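Local coordinates for protein O-methyltransferase, putative (Bacillus cereus, PDB 3DUL) that probably transfers a methyl group from S-adenosyl-L-methionine to a hydroxyl oxygen of an acceptor substrate, at residues 10-15 / 206-211; 38-43 / 66-71; 46-51 / 73-78; 200-205 / 217-222. All blocks are in the same frame, centred on the assembly; numbering follows the deposited sequence.

Contact 1: residues 10-15 / 206-211; sequences VDQYVS and QTVGSK
Val208 is the apolar centre of this contact, and its two methyl branches touch different parts of helix 7-18. CG1 lies against the backbone, 3.5 Å from Asp11 O. CG2 meets the aliphatic part of Gln12, at 3.6 Å from its CG. The Gln12 and Val208 side chains cross at about a right angle. Between the branches, Val208 CB sits 3.8 Å from Asp11 CB.

The helix also makes a direct hydrogen bond to the strand segment. Gln12 NE2 donates to Gly209 O over 3.0 Å. It is not straight: the N-H...O angle is 144°, and the donor is tilted 23° from the carbonyl plane. Gln12 CG stands beside the backbone N (chi1 -70°) and the chain is extended beyond it. The amide therefore reaches past Val208 to the carbonyl of Gly209.

Segment 10-15 of the helix crosses residues 206-209 almost perpendicularly. Strand 200-209 is the last strand in the 3-2-1-4-5-7-6 order of the Rossmann-like methyltransferase sheet, so the N-terminal helix packs across the sheet's outermost strand within this chain.

A water makes the second polar link. It donates to Val208 O at 3.1 Å and is 2.7 Å from Ser15 OG. Val208 O is also hydrogen-bonded to Ser43 OG, so two partners hold this carbonyl.

The carboxylate of Asp11 is engaged elsewhere. Its OD2 is hydrogen-bonded to Tyr213 OH and forms a salt bridge with Arg170 of the second subunit. Asp11 also packs on Gln206 of that subunit.

Contact 2: residues 38-43 / 66-71; sequences PAHDVS and GTLGGY
Leu68 divides its two methyls between Pro38 and His40. CD1 lies over one face of the His40 imidazole in a CH-pi contact, 4.1 Å from the ring centroid and 24° off the normal. CD2 touches Pro38 CD at 3.9 Å. Further along, Val42 CG1 makes a second CH-pi contact. It sits over one face of the Tyr71 ring, displaced toward the CZ end, 3.8 Å from that atom. Ser43 O lies at the edge of the same ring.

The next shell fixes these groups. His40 ND1 donates to Pro38 O over 2.9 Å, nearly along the C=O axis, which restrains the imidazole rotation. Leu68 stands in a type II' turn from Thr67 to Gly70, closed by Gly70 N to Thr67 O. Tyr71 CG is anti to its backbone N (chi1 -177°), which sends the ring across to Val42. Val42 and Leu68 both bind S-adenosyl-L-homocysteine, so the two loops meet at the cofactor site.

The loop of Leu68 is the glycine-rich one after strand 61-65, characteristic of this methyltransferase fold. Gly70 occupies the N-cap position of helix 71-77; Ser43 is the N-cap of helix 44-57, its OG bonded to Gln46 N. Leu29 of helix 23-32 packs on Val42 and Tyr71, while His95 of helix 93-105 touches Pro38.

Contact 3: residues 46-51 / 73-78; sequences QGKFLQ and TIWLAR
Trp75 lays one face of its indole over the backbone of Gly47. Gly47 CA is 3.4 Å from the centroid of the five-membered ring and 12° off its normal, a close CH-pi contact. Gly47 C follows at 3.3 Å from Trp75 CD2. Lys48 N lies above the same face, toward the rim. Gly47 has no side chain, so the ring lies directly on the backbone.

The aliphatic part of Lys48 continues the cover, with CG 3.8 Å from Trp75 CZ3. Its chain then bends away, and NZ donates to Ala202 O of the second subunit. Gln51 reaches across to the other helix, crossing Trp75 at about a right angle. Its first torsion (chi1 -172°) swings CG to the side opposite the amide nitrogen, and the chain stays extended from there. Its CB is 3.3 Å from Trp75 O. The amide end sits between the six-membered ring of Trp75 and Arg78, its plane 55° from that of the indole. On the side nearer the sheet, Leu50 CB meets Leu76 CD2 at 3.9 Å.

Segments 46-51 and 73-77 run in roughly the same direction, their axes approaching to 7.9 Å. They pack side by side on the sheet, where Leu50 and Leu76 both touch Phe138 of strand 136-139. Tyr71 stacks edge-to-face on Trp75.

The interface is thus mainly apolar and aromatic. An indole against bare backbone holds the helices close, while the ammonium of Lys48 is bonded to a carbonyl of the second subunit and Arg78 is salt-bridged to Asp22, both outside the interface.

Contact 4: residues 200-205 / 217-222; sequences VSATAL and IMAVVK
The C-terminal beta hairpin of strands 200-209 and 212-221 forms this contact. It is the antiparallel end of the methyltransferase sheet, with strand order 7-6. Four backbone bonds tie the strands, two in each hydrogen-bonded pair. Ser201 and Val220 exchange bonds, with Val220 N to Ser201 O at 2.9 Å. Thr203 and Met218 do the same, and Met218 N to Thr203 O is nearly straight at 171°. CA-H...O contacts supplement them, such as Ala219 CA to Ser201 O at 3.3 Å.

In the non-hydrogen-bonded pair Ala202-Ala219 the two CB atoms are only 3.4 Å apart, tighter than usual. Ile217 turns CG1 away from its amide nitrogen (chi1 -179°), and this carries CD1 over to Ala202 CB at 3.6 Å. Val200 and Val221 are on this same face, which helices 188-195 and 146-155 cover through Ile194 and Leu154.

The other face bears Thr203 and the selenomethionine Met218. Leu205 CD1 reaches Met218 CB at 4.0 Å, and Phe49 of helix 44-57 packs on both. Thr203 OG1 is hydrogen-bonded to Thr45 O of the second subunit. Lys222, the last modelled residue, extends across to the neighbouring strand, its CE 3.5 Å from Val200 O.

Backbone polar groups are thus paired along the strands, while small and branched apolar side chains fill one face and the other also serves the dimer.

Contacts 1 and 2 meet at Asp41, whose OD1 is probably hydrogen-bonded to Ser210 OG and Lys211 N, both short at 2.5 Å. These bonds would tie residues 210-211 to the loop that carries Val42 of the S-adenosyl-L-homocysteine site; the side chain of Ser210 is about 4 Å from that of Val42. Contact 2 holds two residues of that site. Contact 3 is centred 12 Å from contact 2, with Leu50 about 4 Å from Ser72 between side chains. Phe49 links contacts 3 and 4, its CZ 4.0 Å from Met218 SE. Contact 4 is remote from contact 2, their centres 22 Å apart. Contacts 1, 3 and 4 all touch the second subunit, whereas contact 2 does not.

Contact 1: residues 10-15 / 206-211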
loop_
_atom_site.group_PDB
_atom_site.type_symbol
_atom_site.label_atom_id
_atom_site.label_comp_id
_atom_site.label_asym_id
_atom_site.label_seq_id
_atom_site.Cartn_x
_atom_site.Cartn_y
_atom_site.Cartn_z
ATOM N N VAL B 10 -2.699 -14.349 14.049
ATOM C CA VAL B 10 -1.398 -14.392 13.399
ATOM C C VAL B 10 -0.967 -13.009 12.917
ATOM O O VAL B 10 0.176 -12.607 13.114
ATOM C CB VAL B 10 -1.405 -15.354 12.200
ATOM C CG1 VAL B 10 -0.066 -15.275 11.468
ATOM C CG2 VAL B 10 -1.671 -16.777 12.674
ATOM N N ASP B 11 -1.884 -12.270 12.301
ATOM C CA ASP B 11 -1.539 -10.949 11.796
ATOM C C ASP B 11 -1.316 -9.907 12.879
ATOM O O ASP B 11 -0.572 -8.951 12.679
ATOM C CB ASP B 11 -2.592 -10.466 10.807
ATOM C CG ASP B 11 -2.633 -11.320 9.562
ATOM O OD1 ASP B 11 -1.570 -11.878 9.206
ATOM O OD2 ASP B 11 -3.709 -11.433 8.941
ATOM N N GLN B 12 -1.956 -10.079 14.028
ATOM C CA GLN B 12 -1.757 -9.125 15.104
ATOM C C GLN B 12 -0.397 -9.398 15.721
ATOM O O GLN B 12 0.273 -8.481 16.195
ATOM C CB GLN B 12 -2.884 -9.243 16.129
ATOM C CG GLN B 12 -4.202 -8.742 15.566
ATOM C CD GLN B 12 -5.378 -9.042 16.459
ATOM O OE1 GLN B 12 -5.547 -10.173 16.920
ATOM N NE2 GLN B 12 -6.211 -8.036 16.698
ATOM N N TYR B 13 0.019 -10.660 15.696
ATOM C CA TYR B 13 1.328 -11.032 16.216
ATOM C C TYR B 13 2.369 -10.385 15.299
ATOM O O TYR B 13 3.355 -9.805 15.757
ATOM C CB TYR B 13 1.504 -12.552 16.195
ATOM C CG TYR B 13 2.933 -12.991 16.437
ATOM C CD1 TYR B 13 3.504 -12.911 17.707
ATOM C CD2 TYR B 13 3.737 -13.426 15.379
ATOM C CE1 TYR B 13 4.845 -13.245 17.920
ATOM C CE2 TYR B 13 5.080 -13.760 15.581
ATOM C CZ TYR B 13 5.626 -13.665 16.852
ATOM O OH TYR B 13 6.958 -13.964 17.047
ATOM N N VAL B 14 2.131 -10.498 13.995
ATOM C CA VAL B 14 3.021 -9.928 12.985
ATOM C C VAL B 14 3.133 -8.423 13.182
ATOM O O VAL B 14 4.221 -7.854 13.087
ATOM C CB VAL B 14 2.491 -10.217 11.559
ATOM C CG1 VAL B 14 3.276 -9.407 10.525
ATOM C CG2 VAL B 14 2.602 -11.701 11.268
ATOM N N SER B 15 2.001 -7.779 13.452
ATOM C CA SER B 15 1.996 -6.341 13.671
ATOM C C SER B 15 2.877 -6.019 14.868
ATOM O O SER B 15 3.588 -5.014 14.882
ATOM C CB SER B 15 0.581 -5.839 13.940
ATOM O OG SER B 15 0.605 -4.451 14.230
ATOM N N GLN B 206 -6.357 -4.069 2.701
ATOM C CA GLN B 206 -6.792 -4.240 4.080
ATOM C C GLN B 206 -5.538 -4.465 4.916
ATOM O O GLN B 206 -4.495 -4.878 4.400
ATOM C CB GLN B 206 -7.733 -5.440 4.219
ATOM C CG GLN B 206 -7.034 -6.791 4.239
ATOM C CD GLN B 206 -7.993 -7.957 4.446
ATOM O OE1 GLN B 206 -7.573 -9.099 4.639
ATOM N NE2 GLN B 206 -9.290 -7.672 4.399
ATOM N N THR B 207 -5.645 -4.176 6.205
ATOM C CA THR B 207 -4.543 -4.361 7.132
ATOM C C THR B 207 -5.214 -4.744 8.449
ATOM O O THR B 207 -6.353 -4.342 8.692
ATOM C CB THR B 207 -3.732 -3.055 7.285
ATOM O OG1 THR B 207 -2.509 -3.330 7.976
ATOM C CG2 THR B 207 -4.527 -2.014 8.059
ATOM N N VAL B 208 -4.542 -5.528 9.288
ATOM C CA VAL B 208 -5.160 -5.932 10.549
ATOM C C VAL B 208 -5.172 -4.793 11.552
ATOM O O VAL B 208 -4.335 -3.898 11.497
ATOM C CB VAL B 208 -4.439 -7.141 11.195
ATOM C CG1 VAL B 208 -3.110 -6.713 11.799
ATOM C CG2 VAL B 208 -5.336 -7.764 12.256
ATOM N N GLY B 209 -6.136 -4.836 12.467
ATOM C CA GLY B 209 -6.246 -3.812 13.489
ATOM C C GLY B 209 -6.628 -4.446 14.814
ATOM O O GLY B 209 -6.766 -5.666 14.902
ATOM N N SER B 210 -6.811 -3.626 15.843
ATOM C CA SER B 210 -7.174 -4.132 17.160
ATOM C C SER B 210 -8.510 -4.864 17.156
ATOM O O SER B 210 -8.635 -5.937 17.749
ATOM C CB SER B 210 -7.216 -2.987 18.173
ATOM O OG SER B 210 -8.114 -1.971 17.767
ATOM N N LYS B 211 -9.505 -4.287 16.487
ATOM C CA LYS B 211 -10.832 -4.892 16.415
ATOM C C LYS B 211 -11.212 -5.313 14.997
ATOM O O LYS B 211 -12.243 -4.893 14.474
ATOM C CB LYS B 211 -11.879 -3.918 16.972
ATOM C CG LYS B 211 -11.721 -3.672 18.469
ATOM C CD LYS B 211 -12.746 -2.693 19.026
ATOM C CE LYS B 211 -12.535 -1.290 18.485
ATOM N NZ LYS B 211 -13.464 -0.310 19.106
HETATM O O HOH W 1 -1.756 -3.540 13.230
#

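Contact 2: residues 38-43 / 66-71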
loop_
_atom_site.group_PDB
_atom_site.type_symbol
_atom_site.label_atom_id
_atom_site.label_comp_id
_atom_site.label_asym_id
_atom_site.label_seq_id
_atom_site.Cartn_x
_atom_site.Cartn_y
_atom_site.Cartn_z
ATOM N N PRO B 38 -15.340 8.544 19.115
ATOM C CA PRO B 38 -16.309 7.722 18.388
ATOM C C PRO B 38 -15.693 6.342 18.146
ATOM O O PRO B 38 -14.471 6.215 18.027
ATOM C CB PRO B 38 -16.507 8.498 17.090
ATOM C CG PRO B 38 -16.305 9.919 17.516
ATOM C CD PRO B 38 -15.107 9.824 18.423
ATOM N N ALA B 39 -16.533 5.318 18.077
ATOM C CA ALA B 39 -16.063 3.958 17.856
ATOM C C ALA B 39 -15.123 3.862 16.654
ATOM O O ALA B 39 -15.474 4.270 15.545
ATOM C CB ALA B 39 -17.254 3.030 17.658
ATOM N N HIS B 40 -13.924 3.333 16.877
ATOM C CA HIS B 40 -12.957 3.178 15.794
ATOM C C HIS B 40 -11.922 2.112 16.124
ATOM O O HIS B 40 -11.764 1.709 17.274
ATOM C CB HIS B 40 -12.251 4.505 15.499
ATOM C CG HIS B 40 -11.289 4.931 16.564
ATOM N ND1 HIS B 40 -11.696 5.355 17.812
ATOM C CD2 HIS B 40 -9.936 4.993 16.569
ATOM C CE1 HIS B 40 -10.636 5.660 18.540
ATOM N NE2 HIS B 40 -9.556 5.451 17.809
ATOM N N ASP B 41 -11.210 1.657 15.104
ATOM C CA ASP B 41 -10.202 0.633 15.299
ATOM C C ASP B 41 -8.806 1.250 15.323
ATOM O O ASP B 41 -8.602 2.354 14.830
ATOM C CB ASP B 41 -10.318 -0.407 14.187
ATOM C CG ASP B 41 -9.342 -1.539 14.351
ATOM O OD1 ASP B 41 -9.206 -2.050 15.479
ATOM O OD2 ASP B 41 -8.715 -1.925 13.353
ATOM N N VAL B 42 -7.854 0.536 15.909
ATOM C CA VAL B 42 -6.479 1.019 15.999
ATOM C C VAL B 42 -5.589 0.051 15.239
ATOM O O VAL B 42 -5.542 -1.138 15.561
ATOM C CB VAL B 42 -6.007 1.090 17.465
ATOM C CG1 VAL B 42 -4.632 1.730 17.538
ATOM C CG2 VAL B 42 -7.010 1.881 18.295
ATOM N N SER B 43 -4.880 0.562 14.237
ATOM C CA SER B 43 -4.025 -0.285 13.416
ATOM C C SER B 43 -2.610 0.242 13.210
ATOM O O SER B 43 -2.376 1.119 12.371
ATOM C CB SER B 43 -4.687 -0.506 12.052
ATOM O OG SER B 43 -3.882 -1.321 11.215
ATOM N N GLY B 66 -10.791 13.810 9.505
ATOM C CA GLY B 66 -11.198 12.928 10.581
ATOM C C GLY B 66 -10.077 12.706 11.588
ATOM O O GLY B 66 -9.646 11.579 11.808
ATOM N N THR B 67 -9.623 13.785 12.212
ATOM C CA THR B 67 -8.531 13.736 13.186
ATOM C C THR B 67 -8.713 12.768 14.347
ATOM O O THR B 67 -7.780 12.057 14.722
ATOM C CB THR B 67 -8.278 15.118 13.803
ATOM O OG1 THR B 67 -8.250 16.109 12.775
ATOM C CG2 THR B 67 -6.950 15.130 14.551
ATOM N N LEU B 68 -9.912 12.743 14.925
ATOM C CA LEU B 68 -10.178 11.885 16.073
ATOM C C LEU B 68 -9.182 12.246 17.173
ATOM O O LEU B 68 -9.069 13.411 17.544
ATOM C CB LEU B 68 -10.042 10.403 15.706
ATOM C CG LEU B 68 -11.156 9.773 14.864
ATOM C CD1 LEU B 68 -10.852 8.291 14.627
ATOM C CD2 LEU B 68 -12.491 9.932 15.585
ATOM N N GLY B 69 -8.446 11.253 17.666
ATOM C CA GLY B 69 -7.475 11.495 18.723
ATOM C C GLY B 69 -6.072 11.844 18.255
ATOM O O GLY B 69 -5.179 12.062 19.077
ATOM N N GLY B 70 -5.870 11.883 16.939
ATOM C CA GLY B 70 -4.569 12.232 16.399
ATOM C C GLY B 70 -3.608 11.079 16.163
ATOM O O GLY B 70 -2.456 11.311 15.762
ATOM N N TYR B 71 -4.059 9.853 16.399
ATOM C CA TYR B 71 -3.211 8.675 16.205
ATOM C C TYR B 71 -2.674 8.618 14.769
ATOM O O TYR B 71 -1.462 8.558 14.540
ATOM C CB TYR B 71 -3.994 7.398 16.497
ATOM C CG TYR B 71 -3.174 6.130 16.393
ATOM C CD1 TYR B 71 -2.356 5.714 17.444
ATOM C CD2 TYR B 71 -3.231 5.334 15.249
ATOM C CE1 TYR B 71 -1.618 4.522 17.360
ATOM C CE2 TYR B 71 -2.495 4.150 15.151
ATOM C CZ TYR B 71 -1.694 3.747 16.207
ATOM O OH TYR B 71 -0.987 2.564 16.111
#

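Contact 3: residues 46-51 / 73-78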
loop_
_atom_site.group_PDB
_atom_site.type_symbol
_atom_site.label_atom_id
_atom_site.label_comp_id
_atom_site.label_asym_id
_atom_site.label_seq_id
_atom_site.Cartn_x
_atom_site.Cartn_y
_atom_site.Cartn_z
ATOM N N GLN B 46 -1.471 -0.078 9.704
ATOM C CA GLN B 46 -1.993 0.926 8.781
ATOM C C GLN B 46 -1.251 2.244 9.006
ATOM O O GLN B 46 -0.959 2.981 8.066
ATOM C CB GLN B 46 -3.497 1.161 8.966
ATOM C CG GLN B 46 -4.046 2.057 7.857
ATOM C CD GLN B 46 -5.446 2.559 8.117
ATOM O OE1 GLN B 46 -5.697 3.260 9.102
ATOM N NE2 GLN B 46 -6.367 2.215 7.228
ATOM N N GLY B 47 -0.956 2.550 10.265
ATOM C CA GLY B 47 -0.229 3.769 10.563
ATOM C C GLY B 47 1.124 3.724 9.870
ATOM O O GLY B 47 1.557 4.694 9.251
ATOM N N LYS B 48 1.788 2.581 9.972
ATOM C CA LYS B 48 3.093 2.397 9.349
ATOM C C LYS B 48 2.953 2.578 7.832
ATOM O O LYS B 48 3.774 3.235 7.186
ATOM C CB LYS B 48 3.600 0.991 9.651
ATOM C CG LYS B 48 4.874 0.943 10.443
ATOM C CD LYS B 48 6.045 1.471 9.640
ATOM C CE LYS B 48 7.330 1.270 10.413
ATOM N NZ LYS B 48 7.499 -0.156 10.821
ATOM N N PHE B 49 1.914 1.968 7.278
ATOM C CA PHE B 49 1.636 2.058 5.847
ATOM C C PHE B 49 1.540 3.521 5.446
ATOM O O PHE B 49 2.095 3.952 4.434
ATOM C CB PHE B 49 0.314 1.359 5.525
ATOM C CG PHE B 49 -0.147 1.557 4.111
ATOM C CD1 PHE B 49 0.346 0.763 3.083
ATOM C CD2 PHE B 49 -1.074 2.549 3.806
ATOM C CE1 PHE B 49 -0.080 0.952 1.765
ATOM C CE2 PHE B 49 -1.503 2.746 2.494
ATOM C CZ PHE B 49 -1.003 1.942 1.472
ATOM N N LEU B 50 0.817 4.296 6.245
ATOM C CA LEU B 50 0.677 5.706 5.946
ATOM C C LEU B 50 2.025 6.424 5.994
ATOM O O LEU B 50 2.360 7.183 5.085
ATOM C CB LEU B 50 -0.303 6.359 6.926
ATOM C CG LEU B 50 -1.762 5.890 6.806
ATOM C CD1 LEU B 50 -2.578 6.497 7.940
ATOM C CD2 LEU B 50 -2.338 6.296 5.452
ATOM N N GLN B 51 2.798 6.199 7.052
ATOM C CA GLN B 51 4.092 6.870 7.154
ATOM C C GLN B 51 4.991 6.499 5.961
ATOM O O GLN B 51 5.529 7.378 5.289
ATOM C CB GLN B 51 4.800 6.511 8.463
ATOM C CG GLN B 51 6.062 7.336 8.677
ATOM C CD GLN B 51 6.941 6.814 9.801
ATOM O OE1 GLN B 51 7.977 7.406 10.119
ATOM N NE2 GLN B 51 6.545 5.703 10.397
ATOM N N THR B 73 -2.750 10.987 12.621
ATOM C CA THR B 73 -2.084 12.249 12.321
ATOM C C THR B 73 -0.596 12.109 12.637
ATOM O O THR B 73 0.261 12.594 11.895
ATOM C CB THR B 73 -2.635 13.412 13.187
ATOM O OG1 THR B 73 -4.061 13.323 13.257
ATOM C CG2 THR B 73 -2.242 14.757 12.592
ATOM N N ILE B 74 -0.300 11.445 13.750
ATOM C CA ILE B 74 1.080 11.246 14.182
ATOM C C ILE B 74 1.861 10.453 13.138
ATOM O O ILE B 74 2.944 10.877 12.722
ATOM C CB ILE B 74 1.126 10.513 15.534
ATOM C CG1 ILE B 74 0.429 11.366 16.597
ATOM C CG2 ILE B 74 2.569 10.251 15.951
ATOM C CD1 ILE B 74 0.958 12.773 16.684
ATOM N N TRP B 75 1.308 9.319 12.723
ATOM C CA TRP B 75 1.954 8.479 11.707
ATOM C C TRP B 75 2.208 9.261 10.410
ATOM O O TRP B 75 3.278 9.159 9.810
ATOM C CB TRP B 75 1.107 7.245 11.402
ATOM C CG TRP B 75 1.203 6.163 12.423
ATOM C CD1 TRP B 75 0.245 5.794 13.332
ATOM C CD2 TRP B 75 2.296 5.261 12.604
ATOM N NE1 TRP B 75 0.677 4.708 14.058
ATOM C CE2 TRP B 75 1.934 4.361 13.632
ATOM C CE3 TRP B 75 3.553 5.121 11.993
ATOM C CZ2 TRP B 75 2.780 3.337 14.063
ATOM C CZ3 TRP B 75 4.390 4.104 12.422
ATOM C CH2 TRP B 75 4.001 3.223 13.450
ATOM N N LEU B 76 1.226 10.045 9.976
ATOM C CA LEU B 76 1.393 10.844 8.766
ATOM C C LEU B 76 2.498 11.891 8.928
ATOM O O LEU B 76 3.399 11.992 8.082
ATOM C CB LEU B 76 0.077 11.548 8.405
ATOM C CG LEU B 76 -1.082 10.680 7.921
ATOM C CD1 LEU B 76 -2.374 11.482 7.983
ATOM C CD2 LEU B 76 -0.818 10.210 6.485
ATOM N N ALA B 77 2.445 12.661 10.016
ATOM C CA ALA B 77 3.432 13.708 10.250
ATOM C C ALA B 77 4.846 13.152 10.380
ATOM O O ALA B 77 5.815 13.831 10.035
ATOM C CB ALA B 77 3.066 14.520 11.501
ATOM N N ARG B 78 4.949 11.929 10.883
ATOM C CA ARG B 78 6.238 11.258 11.049
ATOM C C ARG B 78 6.852 10.965 9.681
ATOM O O ARG B 78 8.055 10.722 9.573
ATOM C CB ARG B 78 6.050 9.936 11.791
ATOM C CG ARG B 78 6.008 10.004 13.314
ATOM C CD ARG B 78 5.188 8.828 13.820
ATOM N NE ARG B 78 5.607 8.241 15.093
ATOM C CZ ARG B 78 5.977 8.920 16.174
ATOM N NH1 ARG B 78 6.010 10.247 16.165
ATOM N NH2 ARG B 78 6.279 8.261 17.284
#

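Contact 4: residues 200-205 / 217-222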
loop_
_atom_site.group_PDB
_atom_site.type_symbol
_atom_site.label_atom_id
_atom_site.label_comp_id
_atom_site.label_asym_id
_atom_site.label_seq_id
_atom_site.Cartn_x
_atom_site.Cartn_y
_atom_site.Cartn_z
ATOM N N VAL B 200 -9.355 9.395 -11.295
ATOM C CA VAL B 200 -8.518 8.622 -10.382
ATOM C C VAL B 200 -8.383 7.162 -10.790
ATOM O O VAL B 200 -9.223 6.615 -11.505
ATOM C CB VAL B 200 -9.072 8.649 -8.935
ATOM C CG1 VAL B 200 -9.322 10.077 -8.495
ATOM C CG2 VAL B 200 -10.341 7.826 -8.847
ATOM N N SER B 201 -7.308 6.539 -10.326
ATOM C CA SER B 201 -7.038 5.130 -10.572
ATOM C C SER B 201 -6.874 4.587 -9.155
ATOM O O SER B 201 -6.127 5.163 -8.372
ATOM C CB SER B 201 -5.730 4.976 -11.354
ATOM O OG SER B 201 -5.483 3.617 -11.644
ATOM N N ALA B 202 -7.550 3.497 -8.816
ATOM C CA ALA B 202 -7.452 2.994 -7.454
ATOM C C ALA B 202 -7.504 1.495 -7.273
ATOM O O ALA B 202 -7.857 0.751 -8.182
ATOM C CB ALA B 202 -8.556 3.631 -6.604
ATOM N N THR B 203 -7.140 1.063 -6.067
ATOM C CA THR B 203 -7.194 -0.334 -5.684
ATOM C C THR B 203 -7.688 -0.366 -4.238
ATOM O O THR B 203 -7.818 0.683 -3.593
ATOM C CB THR B 203 -5.810 -1.039 -5.795
ATOM O OG1 THR B 203 -5.982 -2.441 -5.569
ATOM C CG2 THR B 203 -4.828 -0.489 -4.770
ATOM N N ALA B 204 -7.992 -1.557 -3.742
ATOM C CA ALA B 204 -8.467 -1.704 -2.373
ATOM C C ALA B 204 -7.569 -2.668 -1.619
ATOM O O ALA B 204 -7.175 -3.706 -2.150
ATOM C CB ALA B 204 -9.903 -2.204 -2.363
ATOM N N LEU B 205 -7.263 -2.321 -0.372
ATOM C CA LEU B 205 -6.395 -3.127 0.474
ATOM C C LEU B 205 -6.991 -3.254 1.871
ATOM O O LEU B 205 -7.992 -2.623 2.187
ATOM C CB LEU B 205 -5.033 -2.444 0.612
ATOM C CG LEU B 205 -4.499 -1.803 -0.662
ATOM C CD1 LEU B 205 -3.558 -0.660 -0.317
ATOM C CD2 LEU B 205 -3.818 -2.873 -1.496
ATOM N N ILE B 217 -9.227 2.176 0.557
ATOM C CA ILE B 217 -8.933 2.387 -0.855
ATOM C C ILE B 217 -7.652 3.205 -0.974
ATOM O O ILE B 217 -7.369 4.063 -0.145
ATOM C CB ILE B 217 -10.058 3.175 -1.565
ATOM C CG1 ILE B 217 -9.723 3.345 -3.049
ATOM C CG2 ILE B 217 -10.218 4.543 -0.928
ATOM C CD1 ILE B 217 -10.625 4.311 -3.787
HETATM N N MSE B 218 -6.861 2.907 -1.996
HETATM C CA MSE B 218 -5.656 3.666 -2.248
HETATM C C MSE B 218 -5.855 4.148 -3.678
HETATM O O MSE B 218 -6.023 3.333 -4.582
HETATM C CB MSE B 218 -4.403 2.787 -2.175
HETATM C CG MSE B 218 -3.149 3.550 -2.535
HETATM SE SE MSE B 218 -1.539 2.477 -2.479
HETATM C CE MSE B 218 -1.441 1.971 -4.359
ATOM N N ALA B 219 -5.857 5.458 -3.879
ATOM C CA ALA B 219 -6.050 5.998 -5.216
ATOM C C ALA B 219 -5.019 7.055 -5.581
ATOM O O ALA B 219 -4.446 7.713 -4.710
ATOM C CB ALA B 219 -7.450 6.586 -5.333
ATOM N N VAL B 220 -4.781 7.212 -6.880
ATOM C CA VAL B 220 -3.852 8.225 -7.358
ATOM C C VAL B 220 -4.576 9.072 -8.401
ATOM O O VAL B 220 -5.192 8.536 -9.324
ATOM C CB VAL B 220 -2.596 7.605 -8.007
ATOM C CG1 VAL B 220 -1.643 8.711 -8.423
ATOM C CG2 VAL B 220 -1.914 6.662 -7.025
ATOM N N VAL B 221 -4.518 10.386 -8.244
ATOM C CA VAL B 221 -5.185 11.283 -9.173
ATOM C C VAL B 221 -4.441 11.290 -10.501
ATOM O O VAL B 221 -3.222 11.460 -10.527
ATOM C CB VAL B 221 -5.252 12.705 -8.603
ATOM C CG1 VAL B 221 -5.987 13.618 -9.566
ATOM C CG2 VAL B 221 -5.955 12.680 -7.247
ATOM N N LYS B 222 -5.182 11.098 -11.589
ATOM C CA LYS B 222 -4.595 11.058 -12.929
ATOM C C LYS B 222 -4.218 12.437 -13.447
ATOM O O LYS B 222 -4.745 13.438 -12.916
ATOM C CB LYS B 222 -5.566 10.409 -13.920
ATOM C CG LYS B 222 -5.861 8.944 -13.681
ATOM C CD LYS B 222 -6.919 8.456 -14.665
ATOM C CE LYS B 222 -7.294 7.007 -14.433
ATOM N NZ LYS B 222 -6.177 6.078 -14.779
#